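Type II restriction enzyme MspI (Moraxella sp., PDB 1SA3) recognises the double-stranded DNA sequence 5'-CCGG-3' and cleaves it after the first cytosine, giving fragments with terminal 5'-phosphates. Local coordinates at residues Glu4-Ser7 with Lys8-Asp12; Glu35-Ile38 with Leu39-Lys43. All blocks are in the same frame, centred on the assembly; numbering follows the deposited sequence.

Both contacts are local, residue-to-residue-plus-four arrangements, but on different elements: contact 1 makes up helix 4-12 near the N-terminus, contact 2 the C-terminal end of helix 23-41 and the residues just after it. Their centres are about 12 Å apart and the helices touch, with Leu6 CG 3.5 Å from Tyr37 CZ. The centre of contact 1 lies farther out, about 24 Å from the chain's centre against about 16 Å, and its buried leucine and tyrosine side backs an exposed one where Lys8 pairs only weakly with Asp12. Contact 2 packs Ile38 and Phe42 against the central sheet, has a closer bridge between partly exposed Lys36 and Asp40, and carries Glu35, a sodium ligand.

Contact 1: Glu4-Ser7 with Lys8-Asp12; sequences ELLS and KLYDD
The first torsion of Tyr10, chi1 -89°, lays its ring back along the helix beside Leu6, whose own chi1 of -97° is well removed from a staggered value. The two side chains run alongside each other and point the same way. Leu6 CD2 meets the ring at its edge and in its plane, 3.9 Å from Tyr10 CE1, so the methyl packs against the rim instead of a face. The same edge passes Leu6 O, 3.1 Å from Tyr10 CD1. That carbonyl also accepts the backbone bond from Tyr10 N at 2.8 Å, with an N-H...O angle of 166°.

Leu5 and Leu9 form a looser apolar pair, Leu5 CD1 lying 4.4 Å from Leu9 CG. These pairs follow the i to i+4 spacing of an amphipathic alpha-helix: Leu5, Leu6, Leu9 and Tyr10 are buried, whereas Glu4, Lys8, Asp11 and Asp12 are exposed. The buried side rests on neighbouring helices, since Leu5 and Leu6 both touch Tyr37 of helix 23-41, Leu9 reaches Lys36 and Asp40 of the same helix, and Leu5 and Leu6 also meet Glu59 and Gln58, respectively, of helix 57-69. The Tyr10 hydroxyl hydrogen-bonds to Arg212 O and to Tyr34 OH, which ties the far end of the ring to other parts of the chain.

On the exposed side, the Lys8 chain bends at its end toward Asp12. Its NZ forms a salt bridge with Asp12 OD2 at 3.3 Å, the hydrogen bond within it being weak. In the backbone, Lys8 N donates to Glu4 O at 3.2 Å and Asp11 N to Ser7 O at 3.1 Å.

Contact 2: Glu35-Ile38 with Leu39-Lys43; sequences EKYI and LDIFK. With NA (sodium ion), chain G.
Lys36 reaches Asp40 through a chain that turns sharply at its second torsion, chi2 -95°, and then runs extended to NZ. The ammonium nitrogen donates to the syn lone pair of Asp40 OD2 at 2.8 Å, and Lys36 CD also approaches that oxygen, at 3.2 Å. This i to i+4 salt bridge lies near the end of helix 23-41, where Phe42 is the first residue to leave helical geometry.

With chi1 at -171°, the Tyr37 ring swings away from its own N and turns a face to the Ile41 side chain. Ile41 CD1 lies 4.1 Å from the ring centroid and 18° off the normal, a CH-pi contact offset toward the rim. The Tyr37 hydroxyl is engaged beyond the turn, by Glu59 and Gln58. Phe42 instead presents its ring edge, in plane, to Ile38 O.

Glu35 is extended as far as its carboxylate, which binds the sodium ion through OE1 at 2.4 Å and OE2 at 2.8 Å. Asp84 OD2, the backbone O of Asp99 and two waters complete the site, consistent with the acidic metal sites of the PDDEXK nuclease clan. Leu39 CD1 packs 4.0 Å from Glu35 OE2. Two-oxygen binding ties the carboxylate's rotation to the ion.

Contact 1: Glu4-Ser7 with Lys8-Asp12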
# COMPACT_ATOMS: atom_id res chain seq x y z
N GLU E 4 -3.39 -20.49 15.01
CA GLU E 4 -4.55 -21.29 14.69
C GLU E 4 -5.22 -20.76 13.42
O GLU E 4 -5.54 -21.52 12.51
CB GLU E 4 -5.55 -21.26 15.85
CG GLU E 4 -6.69 -22.25 15.72
CD GLU E 4 -7.74 -22.09 16.81
OE1 GLU E 4 -8.52 -23.05 17.02
OE2 GLU E 4 -7.80 -21.02 17.45
N LEU E 5 -5.43 -19.45 13.36
CA LEU E 5 -6.06 -18.84 12.19
C LEU E 5 -5.19 -18.95 10.94
O LEU E 5 -5.68 -19.34 9.88
CB LEU E 5 -6.39 -17.37 12.45
CG LEU E 5 -7.02 -16.60 11.29
CD1 LEU E 5 -8.34 -17.25 10.87
CD2 LEU E 5 -7.26 -15.15 11.72
N LEU E 6 -3.92 -18.60 11.05
CA LEU E 6 -3.04 -18.65 9.89
C LEU E 6 -2.86 -20.08 9.40
O LEU E 6 -2.78 -20.33 8.20
CB LEU E 6 -1.67 -18.05 10.19
CG LEU E 6 -1.42 -16.60 9.78
CD1 LEU E 6 0.09 -16.33 9.86
CD2 LEU E 6 -1.93 -16.34 8.35
N SER E 7 -2.80 -21.02 10.34
CA SER E 7 -2.64 -22.42 9.96
C SER E 7 -3.84 -22.82 9.12
O SER E 7 -3.70 -23.53 8.12
CB SER E 7 -2.55 -23.31 11.20
OG SER E 7 -2.43 -24.67 10.82
N LYS E 8 -5.01 -22.35 9.51
CA LYS E 8 -6.23 -22.65 8.77
C LYS E 8 -6.19 -22.05 7.37
O LYS E 8 -6.52 -22.72 6.39
CB LYS E 8 -7.46 -22.12 9.51
CG LYS E 8 -8.73 -22.18 8.69
CD LYS E 8 -9.90 -21.54 9.43
CE LYS E 8 -11.00 -21.12 8.47
NZ LYS E 8 -11.54 -22.26 7.69
N LEU E 9 -5.77 -20.79 7.28
CA LEU E 9 -5.71 -20.12 5.98
C LEU E 9 -4.66 -20.76 5.07
O LEU E 9 -4.90 -20.94 3.88
CB LEU E 9 -5.42 -18.63 6.16
CG LEU E 9 -6.46 -17.85 6.98
CD1 LEU E 9 -6.11 -16.37 7.02
CD2 LEU E 9 -7.84 -18.04 6.38
N TYR E 10 -3.50 -21.11 5.62
CA TYR E 10 -2.48 -21.74 4.78
C TYR E 10 -3.00 -23.06 4.22
O TYR E 10 -2.66 -23.45 3.11
CB TYR E 10 -1.18 -21.98 5.56
CG TYR E 10 -0.22 -20.82 5.51
CD1 TYR E 10 -0.54 -19.60 6.11
CD2 TYR E 10 1.00 -20.93 4.83
CE1 TYR E 10 0.33 -18.52 6.04
CE2 TYR E 10 1.87 -19.85 4.76
CZ TYR E 10 1.53 -18.65 5.36
OH TYR E 10 2.40 -17.58 5.30
N ASP E 11 -3.84 -23.73 5.00
CA ASP E 11 -4.41 -24.99 4.57
C ASP E 11 -5.46 -24.75 3.49
O ASP E 11 -5.45 -25.42 2.46
CB ASP E 11 -5.03 -25.73 5.76
CG ASP E 11 -5.45 -27.15 5.40
OD1 ASP E 11 -4.57 -27.94 5.00
OD2 ASP E 11 -6.66 -27.47 5.52
N ASP E 12 -6.36 -23.79 3.73
CA ASP E 12 -7.41 -23.49 2.76
C ASP E 12 -6.83 -23.07 1.41
O ASP E 12 -7.43 -23.31 0.37
CB ASP E 12 -8.34 -22.37 3.26
CG ASP E 12 -8.98 -22.67 4.60
OD1 ASP E 12 -9.27 -23.85 4.90
OD2 ASP E 12 -9.22 -21.70 5.36

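Contact 2: Glu35-Ile38 with Leu39-Lys43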
# COMPACT_ATOMS: atom_id res chain seq x y z
N GLU E 35 -4.78 -11.10 2.54
CA GLU E 35 -5.91 -10.17 2.49
C GLU E 35 -6.99 -10.83 3.34
O GLU E 35 -7.62 -10.20 4.18
CB GLU E 35 -6.44 -10.00 1.07
CG GLU E 35 -7.72 -9.17 1.03
CD GLU E 35 -8.29 -9.00 -0.36
OE1 GLU E 35 -7.50 -8.80 -1.30
OE2 GLU E 35 -9.53 -9.04 -0.50
N LYS E 36 -7.18 -12.13 3.13
CA LYS E 36 -8.19 -12.88 3.86
C LYS E 36 -7.90 -12.91 5.36
O LYS E 36 -8.82 -12.94 6.17
CB LYS E 36 -8.27 -14.30 3.30
CG LYS E 36 -9.66 -14.90 3.30
CD LYS E 36 -9.91 -15.74 4.52
CE LYS E 36 -11.23 -16.50 4.41
NZ LYS E 36 -11.33 -17.55 5.46
N TYR E 37 -6.62 -12.90 5.72
CA TYR E 37 -6.20 -12.92 7.12
C TYR E 37 -6.76 -11.67 7.81
O TYR E 37 -7.28 -11.76 8.92
CB TYR E 37 -4.67 -12.94 7.18
CG TYR E 37 -4.04 -13.16 8.54
CD1 TYR E 37 -4.69 -13.88 9.55
CD2 TYR E 37 -2.75 -12.71 8.79
CE1 TYR E 37 -4.06 -14.13 10.78
CE2 TYR E 37 -2.12 -12.94 9.99
CZ TYR E 37 -2.77 -13.65 10.98
OH TYR E 37 -2.10 -13.89 12.16
N ILE E 38 -6.68 -10.52 7.14
CA ILE E 38 -7.22 -9.29 7.71
C ILE E 38 -8.74 -9.36 7.77
O ILE E 38 -9.34 -9.00 8.78
CB ILE E 38 -6.81 -8.04 6.87
CG1 ILE E 38 -5.29 -7.84 6.93
CG2 ILE E 38 -7.51 -6.78 7.39
CD1 ILE E 38 -4.74 -7.49 8.30
N LEU E 39 -9.37 -9.82 6.69
CA LEU E 39 -10.82 -9.91 6.64
C LEU E 39 -11.38 -10.78 7.77
O LEU E 39 -12.40 -10.42 8.37
CB LEU E 39 -11.28 -10.46 5.28
CG LEU E 39 -10.96 -9.64 4.02
CD1 LEU E 39 -11.38 -10.43 2.79
CD2 LEU E 39 -11.70 -8.31 4.05
N ASP E 40 -10.71 -11.89 8.07
CA ASP E 40 -11.17 -12.77 9.13
C ASP E 40 -10.97 -12.19 10.53
O ASP E 40 -11.81 -12.38 11.41
CB ASP E 40 -10.47 -14.13 9.02
CG ASP E 40 -11.04 -15.00 7.91
OD1 ASP E 40 -12.05 -14.59 7.29
OD2 ASP E 40 -10.47 -16.08 7.65
N ILE E 41 -9.86 -11.49 10.74
CA ILE E 41 -9.61 -10.90 12.04
C ILE E 41 -10.71 -9.86 12.33
O ILE E 41 -11.16 -9.74 13.47
CB ILE E 41 -8.22 -10.22 12.09
CG1 ILE E 41 -7.13 -11.29 12.09
CG2 ILE E 41 -8.10 -9.35 13.34
CD1 ILE E 41 -5.71 -10.75 11.94
N PHE E 42 -11.15 -9.15 11.29
CA PHE E 42 -12.18 -8.12 11.42
C PHE E 42 -13.51 -8.52 10.78
O PHE E 42 -14.25 -7.66 10.30
CB PHE E 42 -11.69 -6.80 10.80
CG PHE E 42 -10.56 -6.16 11.55
CD1 PHE E 42 -9.25 -6.60 11.39
CD2 PHE E 42 -10.81 -5.13 12.46
CE1 PHE E 42 -8.21 -6.04 12.11
CE2 PHE E 42 -9.78 -4.55 13.19
CZ PHE E 42 -8.47 -5.01 13.02
N LYS E 43 -13.81 -9.81 10.79
CA LYS E 43 -15.04 -10.32 10.19
C LYS E 43 -16.30 -9.84 10.89
O LYS E 43 -17.28 -9.47 10.25
CB LYS E 43 -15.01 -11.85 10.18
CG LYS E 43 -16.15 -12.49 9.41
CD LYS E 43 -16.06 -14.01 9.49
CE LYS E 43 -17.00 -14.66 8.49
NZ LYS E 43 -16.66 -14.26 7.10
NA NA G . -8.91 -7.82 -2.90
O HOH W 1 -9.72 -6.55 -4.63
O HOH W 2 -6.79 -7.29 -3.89